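Long-range contact in hypothetical fimbrial assembly protein (PDB 3R4R), which is a putative component of the fimbrium tip, the fimbriae being filamentous surface appendages that mediate cell adhesion and biofilm formation: residues L42-V51 with S79-V88. Numbering follows the deposited sequence.
Sequences LTIQNCHVAV and SGYELQLEGV
With CG anti to its carbonyl carbon (chi1 -63°), Y81 sends its ring from strand 79-88 to the backbone of T43 and I44. The two segments lie on facing layers of a beta-sandwich in the N-terminal part of the chain; the axes of strands 46-51 and 79-88 come within 10.1 Å and are inclined by 48°. Y81 OH accepts a weak but nearly straight hydrogen bond from I44 N (3.3 Å, 170°), the hydroxyl also lying near T43 CA. Alongside the ring, I44 runs in the opposite direction and sets its CD1 3.9 Å from Y81 CD1, while L42 O meets the ring edge in plane at CE1. A leucine in place of Y81 would probably leave I44 N without this acceptor and open a gap beside I44. Farther along the strands the interface is purely apolar. C47 SG sits 3.7 Å from L83 CD1, with L20 and F64 also against L83. CD2 of L85 reaches two valines at once, V49 through CG1 (3.9 Å) and V51 through CG2. L18 of strand 12-21 packs on both V49 and L85. At the G1 beta bulge formed by G87 and V88, the last touch is a loose one, V51 CG1 to V88 CG1 at 4.4 Å.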
loop_
_atom_site.group_PDB
_atom_site.type_symbol
_atom_site.label_atom_id
_atom_site.label_comp_id
_atom_site.label_asym_id
_atom_site.label_seq_id
_atom_site.Cartn_x
_atom_site.Cartn_y
_atom_site.Cartn_z
ATOM N N LEU A 42 -5.307 -4.908 7.194
ATOM C CA LEU A 42 -6.476 -4.829 6.320
ATOM C C LEU A 42 -7.369 -3.660 6.698
ATOM O O LEU A 42 -8.322 -3.368 5.971
ATOM C CB LEU A 42 -7.299 -6.133 6.372
ATOM C CG LEU A 42 -6.710 -7.386 5.744
ATOM C CD1 LEU A 42 -7.448 -8.648 6.223
ATOM C CD2 LEU A 42 -6.690 -7.300 4.226
ATOM N N THR A 43 -7.091 -3.016 7.842
ATOM C CA THR A 43 -7.912 -1.927 8.389
ATOM C C THR A 43 -7.766 -0.660 7.584
ATOM O O THR A 43 -6.662 -0.267 7.203
ATOM C CB THR A 43 -7.541 -1.644 9.865
ATOM O OG1 THR A 43 -7.816 -2.814 10.604
ATOM C CG2 THR A 43 -8.341 -0.506 10.492
ATOM N N ILE A 44 -8.909 -0.009 7.372
ATOM C CA ILE A 44 -9.051 1.298 6.774
ATOM C C ILE A 44 -9.710 2.170 7.842
ATOM O O ILE A 44 -10.823 1.863 8.279
ATOM C CB ILE A 44 -9.809 1.257 5.431
ATOM C CG1 ILE A 44 -9.072 0.387 4.419
ATOM C CG2 ILE A 44 -10.045 2.692 4.881
ATOM C CD1 ILE A 44 -9.849 0.133 3.159
ATOM N N GLN A 45 -8.995 3.227 8.292
ATOM C CA GLN A 45 -9.484 4.137 9.320
ATOM C C GLN A 45 -10.092 5.373 8.681
ATOM O O GLN A 45 -10.932 6.015 9.296
ATOM C CB GLN A 45 -8.359 4.531 10.280
ATOM C CG GLN A 45 -7.796 3.366 11.088
ATOM C CD GLN A 45 -6.851 3.823 12.170
ATOM O OE1 GLN A 45 -7.189 4.638 13.031
ATOM N NE2 GLN A 45 -5.682 3.221 12.221
ATOM N N ASN A 46 -9.699 5.685 7.443
ATOM C CA ASN A 46 -10.145 6.848 6.670
ATOM C C ASN A 46 -9.802 6.670 5.191
ATOM O O ASN A 46 -8.912 5.893 4.869
ATOM C CB ASN A 46 -9.496 8.136 7.219
ATOM C CG ASN A 46 -7.986 8.198 7.104
ATOM O OD1 ASN A 46 -7.417 8.308 6.013
ATOM N ND2 ASN A 46 -7.306 8.237 8.229
ATOM N N CYS A 47 -10.477 7.374 4.302
ATOM C CA CYS A 47 -10.177 7.315 2.874
ATOM C C CYS A 47 -10.657 8.584 2.185
ATOM O O CYS A 47 -11.489 9.326 2.702
ATOM C CB CYS A 47 -10.774 6.073 2.199
ATOM S SG CYS A 47 -12.589 6.002 2.182
ATOM N N HIS A 48 -10.101 8.798 0.993
ATOM C CA HIS A 48 -10.399 9.834 0.041
ATOM C C HIS A 48 -10.931 9.155 -1.206
ATOM O O HIS A 48 -10.275 8.268 -1.743
ATOM C CB HIS A 48 -9.165 10.730 -0.240
ATOM C CG HIS A 48 -9.369 11.714 -1.355
ATOM N ND1 HIS A 48 -9.979 12.932 -1.144
ATOM C CD2 HIS A 48 -9.016 11.624 -2.656
ATOM C CE1 HIS A 48 -9.989 13.534 -2.324
ATOM N NE2 HIS A 48 -9.436 12.782 -3.258
ATOM N N VAL A 49 -12.140 9.526 -1.632
ATOM C CA VAL A 49 -12.743 8.953 -2.835
ATOM C C VAL A 49 -12.918 10.090 -3.830
ATOM O O VAL A 49 -13.427 11.154 -3.483
ATOM C CB VAL A 49 -14.072 8.198 -2.521
ATOM C CG1 VAL A 49 -14.792 7.758 -3.790
ATOM C CG2 VAL A 49 -13.816 7.003 -1.606
ATOM N N ALA A 50 -12.423 9.879 -5.036
ATOM C CA ALA A 50 -12.491 10.852 -6.110
ATOM C C ALA A 50 -13.194 10.242 -7.309
ATOM O O ALA A 50 -12.939 9.083 -7.626
ATOM C CB ALA A 50 -11.081 11.326 -6.474
ATOM N N VAL A 51 -14.094 11.003 -7.958
ATOM C CA VAL A 51 -14.839 10.583 -9.155
ATOM C C VAL A 51 -14.458 11.536 -10.302
ATOM O O VAL A 51 -14.511 12.759 -10.135
ATOM C CB VAL A 51 -16.386 10.513 -8.931
ATOM C CG1 VAL A 51 -17.123 10.147 -10.212
ATOM C CG2 VAL A 51 -16.741 9.527 -7.818
ATOM N N SER A 79 -12.916 -9.873 2.151
ATOM C CA SER A 79 -13.012 -8.866 3.202
ATOM C C SER A 79 -12.996 -7.445 2.620
ATOM O O SER A 79 -12.208 -7.114 1.721
ATOM C CB SER A 79 -11.876 -9.034 4.209
ATOM O OG SER A 79 -10.619 -9.066 3.554
ATOM N N GLY A 80 -13.852 -6.608 3.191
ATOM C CA GLY A 80 -14.017 -5.242 2.760
ATOM C C GLY A 80 -14.961 -4.339 3.511
ATOM O O GLY A 80 -15.491 -4.694 4.572
ATOM N N TYR A 81 -15.114 -3.126 2.953
ATOM C CA TYR A 81 -15.952 -2.056 3.472
ATOM C C TYR A 81 -16.936 -1.590 2.425
ATOM O O TYR A 81 -16.630 -1.631 1.237
ATOM C CB TYR A 81 -15.095 -0.865 3.936
ATOM C CG TYR A 81 -14.153 -1.170 5.077
ATOM C CD1 TYR A 81 -12.888 -1.701 4.837
ATOM C CD2 TYR A 81 -14.470 -0.813 6.377
ATOM C CE1 TYR A 81 -12.011 -1.979 5.881
ATOM C CE2 TYR A 81 -13.584 -1.043 7.424
ATOM C CZ TYR A 81 -12.356 -1.633 7.173
ATOM O OH TYR A 81 -11.500 -1.903 8.216
ATOM N N GLU A 82 -18.111 -1.142 2.868
ATOM C CA GLU A 82 -19.157 -0.576 2.020
ATOM C C GLU A 82 -19.280 0.910 2.293
ATOM O O GLU A 82 -19.267 1.312 3.457
ATOM C CB GLU A 82 -20.505 -1.276 2.232
ATOM C CG GLU A 82 -20.593 -2.722 1.784
ATOM C CD GLU A 82 -22.012 -3.266 1.761
ATOM O OE1 GLU A 82 -22.966 -2.463 1.622
ATOM O OE2 GLU A 82 -22.161 -4.507 1.772
ATOM N N LEU A 83 -19.382 1.724 1.229
ATOM C CA LEU A 83 -19.535 3.176 1.304
ATOM C C LEU A 83 -20.578 3.689 0.361
ATOM O O LEU A 83 -20.797 3.112 -0.701
ATOM C CB LEU A 83 -18.214 3.900 0.980
ATOM C CG LEU A 83 -17.051 3.767 1.936
ATOM C CD1 LEU A 83 -15.858 4.495 1.393
ATOM C CD2 LEU A 83 -17.399 4.347 3.282
ATOM N N GLN A 84 -21.182 4.819 0.733
ATOM C CA GLN A 84 -22.141 5.552 -0.072
ATOM C C GLN A 84 -21.573 6.899 -0.484
ATOM O O GLN A 84 -21.059 7.636 0.355
ATOM C CB GLN A 84 -23.458 5.742 0.690
ATOM C CG GLN A 84 -24.453 4.596 0.546
ATOM C CD GLN A 84 -25.305 4.722 -0.702
ATOM O OE1 GLN A 84 -25.214 3.914 -1.633
ATOM N NE2 GLN A 84 -26.171 5.736 -0.737
ATOM N N LEU A 85 -21.587 7.165 -1.790
ATOM C CA LEU A 85 -21.273 8.449 -2.423
ATOM C C LEU A 85 -22.567 9.159 -2.699
ATOM O O LEU A 85 -23.225 8.790 -3.662
ATOM C CB LEU A 85 -20.443 8.309 -3.734
ATOM C CG LEU A 85 -18.978 7.944 -3.718
ATOM C CD1 LEU A 85 -18.729 6.685 -2.983
ATOM C CD2 LEU A 85 -18.504 7.732 -5.098
ATOM N N GLU A 86 -22.992 10.090 -1.826
ATOM C CA GLU A 86 -24.212 10.876 -2.038
ATOM C C GLU A 86 -23.917 12.127 -2.847
ATOM O O GLU A 86 -22.871 12.751 -2.671
ATOM C CB GLU A 86 -24.906 11.292 -0.723
ATOM C CG GLU A 86 -25.301 10.191 0.256
ATOM C CD GLU A 86 -24.251 9.714 1.238
ATOM O OE1 GLU A 86 -23.054 10.040 1.059
ATOM O OE2 GLU A 86 -24.640 9.049 2.223
ATOM N N GLY A 87 -24.867 12.495 -3.698
ATOM C CA GLY A 87 -24.857 13.717 -4.486
ATOM C C GLY A 87 -23.758 13.912 -5.503
ATOM O O GLY A 87 -23.160 14.991 -5.551
ATOM N N VAL A 88 -23.515 12.898 -6.352
ATOM C CA VAL A 88 -22.565 13.032 -7.462
ATOM C C VAL A 88 -23.338 13.775 -8.567
ATOM O O VAL A 88 -24.365 13.272 -9.035
ATOM C CB VAL A 88 -21.952 11.683 -7.905
ATOM C CG1 VAL A 88 -20.986 11.876 -9.070
ATOM C CG2 VAL A 88 -21.264 10.994 -6.725
#